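Local coordinates for protein aspartate semialdehyde dehydrogenase (Francisella tularensis subsp. tularensis, PDB 4WOJ) that probably catalyses the NADPH-dependent reductive dephosphorylation of L-aspartyl-4-phosphate to L-aspartate semialdehyde, a shared step toward lysine, methionine and threonine, at residues L107-D112 against E243-A248; T249-I254 against K259-D264. All blocks are in the same frame, centred on the assembly; numbering follows the deposited sequence.

Overall arrangement
Helix 242-255 serves both contacts. In interaction 1 its first half meets a loop of the nucleotide-binding domain, and in interaction 2 its second half packs on residues 259-264, which lead into a strand that is outermost, within this chain, in the mixed sheet of the dimerisation domain. The centres lie about 10 Å apart and are joined directly: Arg108 NH1 forms a salt bridge with Glu250 OE2 at 3.0 Å, and Ala247 CB touches Val263 CG1. Interaction 1 is the nearer to the predicted catalytic residues, with the side chain of Arg108 about 7 Å from that of Cys141 and that of Lys246 about 11 Å from that of His276. Interaction 2 is structural packing away from them.

Interaction 1: residues L107-D112 against E243-A248; sequences LRLDKD and EEYKAA
Arg108 and Lys246 meet through the aliphatic part of the lysine: Arg108 NH1 lies 3.4 Å from Lys246 CD, which sits at the edge of the guanidinium, in its plane. The arginine chain is extended from CG to NE, long enough to carry the planar group across the gap to helix 242-255. Lysine suits the facing position because its methylenes can pack here while its amine goes to another partner; the bend at its last torsion (chi4 93°) helps take NZ aside, 4.9 Å from Arg108 NH1.

The apolar part is small. Leu109 CD1 lies 4.4 Å from Tyr245 CE2 and passes within 3.6 Å of Tyr245 OH, meeting the ring obliquely near the surface.

The polar ends are held separately. Lys246 NZ forms a salt bridge with Glu243 OE1 at 3.3 Å, though the hydrogen bond within it is weak, whereas Arg108 gives NE to the carbonyl of Gly138.

No hydrogen bond or salt bridge crosses between 107-112 and 243-248. At this partly buried boundary between the nucleotide-binding and dimerisation domains each cation instead has its own acidic partner, Glu250 for Arg108 and Glu243 for Lys246, which probably offsets the like charges.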
ATOM      1  N   LEU B 107      25.825 -11.069   5.475  1.00 36.73           N
ATOM      2  CA  LEU B 107      26.157 -12.064   6.477  1.00 35.57           C
ATOM      3  C   LEU B 107      24.977 -12.593   7.283  1.00 32.58           C
ATOM      4  O   LEU B 107      25.192 -13.423   8.147  1.00 32.15           O
ATOM      5  CB  LEU B 107      27.215 -11.475   7.426  1.00 36.35           C
ATOM      6  CG  LEU B 107      28.545 -11.114   6.737  1.00 37.34           C
ATOM      7  CD1 LEU B 107      29.437 -10.235   7.609  1.00 38.54           C
ATOM      8  CD2 LEU B 107      29.292 -12.371   6.303  1.00 37.77           C
ATOM      9  N   ARG B 108      23.752 -12.123   7.008  1.00 31.61           N
ATOM     10  CA  ARG B 108      22.591 -12.404   7.883  1.00 33.88           C
ATOM     11  C   ARG B 108      22.362 -13.840   8.269  1.00 37.23           C
ATOM     12  O   ARG B 108      21.973 -14.102   9.425  1.00 41.21           O
ATOM     13  CB  ARG B 108      21.289 -11.901   7.283  1.00 34.31           C
ATOM     14  CG  ARG B 108      21.088 -10.436   7.568  1.00 34.90           C
ATOM     15  CD  ARG B 108      19.719  -9.948   7.176  1.00 33.59           C
ATOM     16  NE  ARG B 108      19.833  -8.517   7.046  1.00 33.84           N
ATOM     17  CZ  ARG B 108      19.218  -7.776   6.145  1.00 31.62           C
ATOM     18  NH1 ARG B 108      18.380  -8.314   5.253  1.00 31.16           N
ATOM     19  NH2 ARG B 108      19.448  -6.477   6.156  1.00 27.66           N
ATOM     20  N   LEU B 109      22.608 -14.751   7.333  1.00 35.97           N
ATOM     21  CA  LEU B 109      22.216 -16.156   7.513  1.00 44.05           C
ATOM     22  C   LEU B 109      23.371 -17.158   7.712  1.00 46.73           C
ATOM     23  O   LEU B 109      23.125 -18.352   7.745  1.00 45.78           O
ATOM     24  CB  LEU B 109      21.259 -16.608   6.373  1.00 44.51           C
ATOM     25  CG  LEU B 109      20.145 -15.582   6.080  1.00 47.59           C
ATOM     26  CD1 LEU B 109      19.326 -15.951   4.859  1.00 47.21           C
ATOM     27  CD2 LEU B 109      19.232 -15.352   7.290  1.00 49.19           C
ATOM     28  N   ASP B 110      24.605 -16.683   7.872  1.00 52.29           N
ATOM     29  CA  ASP B 110      25.711 -17.578   8.252  1.00 54.50           C
ATOM     30  C   ASP B 110      25.456 -18.111   9.640  1.00 54.29           C
ATOM     31  O   ASP B 110      24.908 -17.407  10.477  1.00 58.99           O
ATOM     32  CB  ASP B 110      27.063 -16.837   8.229  1.00 58.90           C
ATOM     33  CG  ASP B 110      28.278 -17.745   8.587  1.00 68.83           C
ATOM     34  OD1 ASP B 110      28.100 -18.826   9.193  1.00 70.93           O
ATOM     35  OD2 ASP B 110      29.436 -17.368   8.269  1.00 77.03           O
ATOM     36  N   LYS B 111      25.887 -19.336   9.908  1.00 55.76           N
ATOM     37  CA  LYS B 111      25.734 -19.918  11.250  1.00 58.34           C
ATOM     38  C   LYS B 111      26.507 -19.079  12.299  1.00 53.36           C
ATOM     39  O   LYS B 111      26.084 -18.947  13.444  1.00 47.94           O
ATOM     40  CB  LYS B 111      26.181 -21.389  11.276  1.00 55.37           C
ATOM     41  N   ASP B 112      27.632 -18.513  11.885  1.00 51.23           N
ATOM     42  CA  ASP B 112      28.447 -17.669  12.769  1.00 50.71           C
ATOM     43  C   ASP B 112      27.794 -16.328  13.111  1.00 41.44           C
ATOM     44  O   ASP B 112      28.065 -15.780  14.171  1.00 41.88           O
ATOM     45  CB  ASP B 112      29.837 -17.456  12.155  1.00 51.45           C
ATOM     46  CG  ASP B 112      30.651 -18.752  12.099  1.00 56.91           C
ATOM     47  OD1 ASP B 112      30.398 -19.665  12.941  1.00 48.35           O
ATOM     48  OD2 ASP B 112      31.526 -18.857  11.203  1.00 63.03           O
ATOM     49  N   GLU B 243      13.370  -9.624  -1.137  1.00 44.96           N
ATOM     50  CA  GLU B 243      12.768  -8.840  -0.052  1.00 42.62           C
ATOM     51  C   GLU B 243      11.770  -9.613   0.772  1.00 41.11           C
ATOM     52  O   GLU B 243      11.747  -9.489   1.999  1.00 39.25           O
ATOM     53  CB  GLU B 243      12.065  -7.602  -0.620  1.00 45.55           C
ATOM     54  CG  GLU B 243      11.676  -6.553   0.429  1.00 44.03           C
ATOM     55  CD  GLU B 243      12.877  -5.916   1.105  1.00 42.41           C
ATOM     56  OE1 GLU B 243      14.023  -6.163   0.667  1.00 38.72           O
ATOM     57  OE2 GLU B 243      12.676  -5.132   2.069  1.00 50.80           O
ATOM     58  N   GLU B 244      10.960 -10.411   0.073  1.00 43.73           N
ATOM     59  CA  GLU B 244       9.861 -11.216   0.646  1.00 43.31           C
ATOM     60  C   GLU B 244      10.327 -12.531   1.310  1.00 46.73           C
ATOM     61  O   GLU B 244       9.853 -12.899   2.376  1.00 46.67           O
ATOM     62  CB  GLU B 244       8.842 -11.537  -0.456  1.00 41.93           C
ATOM     63  CG  GLU B 244       8.172 -10.295  -1.034  1.00 38.82           C
ATOM     64  CD  GLU B 244       7.557 -10.487  -2.417  1.00 37.39           C
ATOM     65  OE1 GLU B 244       7.741 -11.546  -3.065  1.00 38.95           O
ATOM     66  OE2 GLU B 244       6.874  -9.553  -2.871  1.00 30.66           O
ATOM     67  N   TYR B 245      11.256 -13.231   0.675  1.00 46.70           N
ATOM     68  CA  TYR B 245      11.851 -14.433   1.266  1.00 44.96           C
ATOM     69  C   TYR B 245      12.612 -14.092   2.589  1.00 43.98           C
ATOM     70  O   TYR B 245      12.693 -14.918   3.482  1.00 38.88           O
ATOM     71  CB  TYR B 245      12.775 -15.132   0.226  1.00 46.61           C
ATOM     72  CG  TYR B 245      13.936 -15.889   0.832  1.00 48.10           C
ATOM     73  CD1 TYR B 245      13.858 -17.254   1.088  1.00 50.07           C
ATOM     74  CD2 TYR B 245      15.116 -15.218   1.177  1.00 52.98           C
ATOM     75  CE1 TYR B 245      14.932 -17.916   1.662  1.00 53.10           C
ATOM     76  CE2 TYR B 245      16.196 -15.870   1.753  1.00 52.12           C
ATOM     77  CZ  TYR B 245      16.104 -17.211   1.995  1.00 50.79           C
ATOM     78  OH  TYR B 245      17.198 -17.822   2.572  1.00 49.10           O
ATOM     79  N   LYS B 246      13.231 -12.909   2.668  1.00 43.02           N
ATOM     80  CA  LYS B 246      13.947 -12.486   3.882  1.00 44.04           C
ATOM     81  C   LYS B 246      13.071 -12.563   5.111  1.00 43.58           C
ATOM     82  O   LYS B 246      13.542 -12.863   6.201  1.00 42.50           O
ATOM     83  CB  LYS B 246      14.396 -11.019   3.813  1.00 48.61           C
ATOM     84  CG  LYS B 246      15.551 -10.738   2.879  1.00 52.44           C
ATOM     85  CD  LYS B 246      16.048  -9.306   3.002  1.00 53.55           C
ATOM     86  CE  LYS B 246      17.082  -8.963   1.926  1.00 52.09           C
ATOM     87  NZ  LYS B 246      16.462  -8.339   0.709  1.00 52.24           N
ATOM     88  N   ALA B 247      11.808 -12.206   4.949  1.00 41.75           N
ATOM     89  CA  ALA B 247      10.927 -12.159   6.084  1.00 40.27           C
ATOM     90  C   ALA B 247      10.954 -13.450   6.917  1.00 34.75           C
ATOM     91  O   ALA B 247      11.336 -13.412   8.072  1.00 35.72           O
ATOM     92  CB  ALA B 247       9.511 -11.789   5.675  1.00 41.97           C
ATOM     93  N   ALA B 248      10.608 -14.589   6.343  1.00 32.98           N
ATOM     94  CA  ALA B 248      10.355 -15.781   7.175  1.00 28.12           C
ATOM     95  C   ALA B 248      11.615 -16.264   7.866  1.00 27.10           C
ATOM     96  O   ALA B 248      11.614 -16.551   9.042  1.00 25.19           O
ATOM     97  CB  ALA B 248       9.723 -16.881   6.366  1.00 27.30           C
TER

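Interaction 2: residues T249-I254 against K259-D264; sequences TELNKI and KTIPVD
The helical residues 249-254 run beside the extended segment 259-264 and come closest at Asn252 and Thr260, whose CA atoms are 6.3 Å apart. Asn252 carries the polar half of the contact, its carboxamide reaching the backbone on both sides of Ile261. The Ile261 N-H points almost straight at Asn252 OD1, at 2.9 Å and 177°. Its nitrogen is tilted somewhat from the amide's carbonyl plane. In return Asn252 ND2 donates to Ile261 O at 2.9 Å; the acceptor lies in the Asn252 amide plane, although the nitrogen stands above the plane of the peptide carbonyl. Asparagine suits this place because one short side chain offers both a donor and an acceptor, as a peptide group does, to a segment that has not yet entered its strand. Setting CG anti to the carbonyl carbon (chi1 -71°) turns the amide toward Ile261. Its rotation is further fixed by Thr257 OG1, bonded to OD1, and by Ala248 O, which accepts from ND2.

Next to this polar pair, toward the strand, the contact is apolar. Leu251 CD2 presses on Val263 CG2 at 3.4 Å, the two side chains crossing at about a right angle, and also meets Ile261 CG2 at 4.1 Å. With CG anti to the backbone N, Leu251 brings one methyl to both beta-branched residues, whose branches broaden the apolar surface facing the helix.

Leu251 also packs on Val143 and Met146 of helix 141-149, while Val263 touches Ala248 one turn back along helix 242-255. Beyond the contact, Pro262 and Asp264 make backbone hydrogen bonds to strand 159-167, and Asp264 OD2 bonds Leu338 N of the second subunit. Helix 242-255 thus packs, through Leu251 and Ala248, on the outermost strand of this chain's mixed sheet, which itself takes part in the dimer interface.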
ATOM      1  N   THR B 249      12.702 -16.332   7.125  1.00 33.39           N
ATOM      2  CA  THR B 249      13.949 -16.938   7.594  1.00 37.81           C
ATOM      3  C   THR B 249      14.634 -16.118   8.669  1.00 35.96           C
ATOM      4  O   THR B 249      15.153 -16.665   9.642  1.00 37.57           O
ATOM      5  CB  THR B 249      14.914 -17.145   6.409  1.00 44.86           C
ATOM      6  OG1 THR B 249      14.810 -16.027   5.504  1.00 45.57           O
ATOM      7  CG2 THR B 249      14.533 -18.447   5.670  1.00 45.36           C
ATOM      8  N   GLU B 250      14.602 -14.808   8.494  1.00 34.10           N
ATOM      9  CA  GLU B 250      15.144 -13.852   9.485  1.00 34.88           C
ATOM     10  C   GLU B 250      14.325 -13.830  10.788  1.00 33.16           C
ATOM     11  O   GLU B 250      14.887 -13.899  11.882  1.00 32.40           O
ATOM     12  CB  GLU B 250      15.244 -12.438   8.887  1.00 33.51           C
ATOM     13  CG  GLU B 250      16.241 -12.368   7.735  1.00 35.74           C
ATOM     14  CD  GLU B 250      16.448 -10.970   7.154  1.00 38.37           C
ATOM     15  OE1 GLU B 250      16.018  -9.970   7.775  1.00 44.37           O
ATOM     16  OE2 GLU B 250      17.016 -10.882   6.039  1.00 37.21           O
ATOM     17  N   LEU B 251      13.003 -13.765  10.660  1.00 31.87           N
ATOM     18  CA  LEU B 251      12.123 -13.847  11.833  1.00 34.02           C
ATOM     19  C   LEU B 251      12.407 -15.116  12.631  1.00 31.31           C
ATOM     20  O   LEU B 251      12.549 -15.081  13.850  1.00 32.12           O
ATOM     21  CB  LEU B 251      10.633 -13.820  11.443  1.00 33.67           C
ATOM     22  CG  LEU B 251       9.655 -14.001  12.621  1.00 33.86           C
ATOM     23  CD1 LEU B 251       9.703 -12.776  13.518  1.00 33.42           C
ATOM     24  CD2 LEU B 251       8.240 -14.275  12.180  1.00 32.38           C
ATOM     25  N   ASN B 252      12.498 -16.242  11.944  1.00 31.49           N
ATOM     26  CA  ASN B 252      12.793 -17.519  12.635  1.00 30.74           C
ATOM     27  C   ASN B 252      14.218 -17.576  13.195  1.00 27.84           C
ATOM     28  O   ASN B 252      14.448 -18.094  14.280  1.00 26.34           O
ATOM     29  CB  ASN B 252      12.407 -18.698  11.753  1.00 28.52           C
ATOM     30  CG  ASN B 252      10.891 -18.822  11.643  1.00 29.31           C
ATOM     31  OD1 ASN B 252      10.235 -19.264  12.588  1.00 33.90           O
ATOM     32  ND2 ASN B 252      10.318 -18.342  10.543  1.00 27.70           N
ATOM     33  N   LYS B 253      15.159 -16.955  12.502  1.00 29.06           N
ATOM     34  CA  LYS B 253      16.511 -16.845  13.064  1.00 29.78           C
ATOM     35  C   LYS B 253      16.498 -15.959  14.325  1.00 28.87           C
ATOM     36  O   LYS B 253      17.136 -16.282  15.306  1.00 28.29           O
ATOM     37  CB  LYS B 253      17.520 -16.355  12.035  1.00 29.10           C
ATOM     38  CG  LYS B 253      18.912 -16.224  12.621  1.00 30.18           C
ATOM     39  CD  LYS B 253      20.028 -16.283  11.581  1.00 29.38           C
ATOM     40  CE  LYS B 253      21.356 -16.547  12.285  1.00 28.45           C
ATOM     41  NZ  LYS B 253      22.517 -16.500  11.348  1.00 26.62           N
ATOM     42  N   ILE B 254      15.767 -14.851  14.297  1.00 29.14           N
ATOM     43  CA  ILE B 254      15.753 -13.933  15.438  1.00 28.78           C
ATOM     44  C   ILE B 254      15.122 -14.591  16.638  1.00 29.30           C
ATOM     45  O   ILE B 254      15.587 -14.438  17.762  1.00 29.61           O
ATOM     46  CB  ILE B 254      14.981 -12.637  15.140  1.00 29.15           C
ATOM     47  CG1 ILE B 254      15.728 -11.786  14.118  1.00 28.24           C
ATOM     48  CG2 ILE B 254      14.800 -11.817  16.415  1.00 31.21           C
ATOM     49  CD1 ILE B 254      14.959 -10.572  13.645  1.00 27.62           C
ATOM     50  N   LYS B 259       9.786 -24.407  15.965  1.00 50.15           N
ATOM     51  CA  LYS B 259       8.725 -24.604  15.006  1.00 53.45           C
ATOM     52  C   LYS B 259       8.670 -23.414  14.069  1.00 46.00           C
ATOM     53  O   LYS B 259       8.372 -22.302  14.502  1.00 51.81           O
ATOM     54  CB  LYS B 259       7.401 -24.741  15.777  1.00 54.36           C
ATOM     55  CG  LYS B 259       6.200 -25.102  14.921  1.00 55.88           C
ATOM     56  CD  LYS B 259       4.916 -24.757  15.652  1.00 56.43           C
ATOM     57  CE  LYS B 259       3.706 -25.427  15.012  1.00 59.95           C
ATOM     58  NZ  LYS B 259       3.611 -26.875  15.353  1.00 57.82           N
ATOM     59  N   THR B 260       8.927 -23.619  12.785  1.00 42.04           N
ATOM     60  CA  THR B 260       8.913 -22.462  11.885  1.00 43.21           C
ATOM     61  C   THR B 260       7.558 -21.741  11.837  1.00 40.12           C
ATOM     62  O   THR B 260       6.501 -22.347  11.723  1.00 39.86           O
ATOM     63  CB  THR B 260       9.344 -22.762  10.452  1.00 43.64           C
ATOM     64  OG1 THR B 260       9.326 -21.522   9.717  1.00 39.67           O
ATOM     65  CG2 THR B 260       8.412 -23.783   9.786  1.00 44.12           C
ATOM     66  N   ILE B 261       7.622 -20.430  11.957  1.00 36.16           N
ATOM     67  CA  ILE B 261       6.472 -19.577  11.760  1.00 32.11           C
ATOM     68  C   ILE B 261       6.594 -19.048  10.334  1.00 29.23           C
ATOM     69  O   ILE B 261       7.498 -18.236  10.033  1.00 29.73           O
ATOM     70  CB  ILE B 261       6.502 -18.416  12.759  1.00 36.51           C
ATOM     71  CG1 ILE B 261       6.314 -18.950  14.168  1.00 37.24           C
ATOM     72  CG2 ILE B 261       5.470 -17.322  12.430  1.00 35.09           C
ATOM     73  CD1 ILE B 261       6.886 -17.981  15.187  1.00 41.39           C
ATOM     74  N   PRO B 262       5.705 -19.497   9.443  1.00 25.47           N
ATOM     75  CA  PRO B 262       5.755 -18.949   8.109  1.00 26.08           C
ATOM     76  C   PRO B 262       5.440 -17.439   8.100  1.00 25.15           C
ATOM     77  O   PRO B 262       4.590 -16.968   8.852  1.00 25.92           O
ATOM     78  CB  PRO B 262       4.680 -19.740   7.366  1.00 25.37           C
ATOM     79  CG  PRO B 262       4.403 -20.947   8.181  1.00 24.79           C
ATOM     80  CD  PRO B 262       4.684 -20.542   9.577  1.00 26.45           C
ATOM     81  N   VAL B 263       6.149 -16.702   7.252  1.00 26.09           N
ATOM     82  CA  VAL B 263       5.851 -15.270   6.964  1.00 24.16           C
ATOM     83  C   VAL B 263       5.801 -15.154   5.459  1.00 23.90           C
ATOM     84  O   VAL B 263       6.658 -15.640   4.745  1.00 27.29           O
ATOM     85  CB  VAL B 263       6.858 -14.280   7.582  1.00 24.29           C
ATOM     86  CG1 VAL B 263       6.507 -12.816   7.253  1.00 24.71           C
ATOM     87  CG2 VAL B 263       6.899 -14.433   9.098  1.00 22.94           C
ATOM     88  N   ASP B 264       4.741 -14.577   4.947  1.00 24.91           N
ATOM     89  CA  ASP B 264       4.632 -14.436   3.509  1.00 24.95           C
ATOM     90  C   ASP B 264       3.763 -13.225   3.225  1.00 23.95           C
ATOM     91  O   ASP B 264       3.172 -12.656   4.120  1.00 22.41           O
ATOM     92  CB  ASP B 264       4.052 -15.712   2.872  1.00 26.51           C
ATOM     93  CG  ASP B 264       4.652 -16.013   1.467  1.00 29.37           C
ATOM     94  OD1 ASP B 264       5.116 -15.042   0.789  1.00 26.42           O
ATOM     95  OD2 ASP B 264       4.684 -17.233   1.067  1.00 27.05           O
TER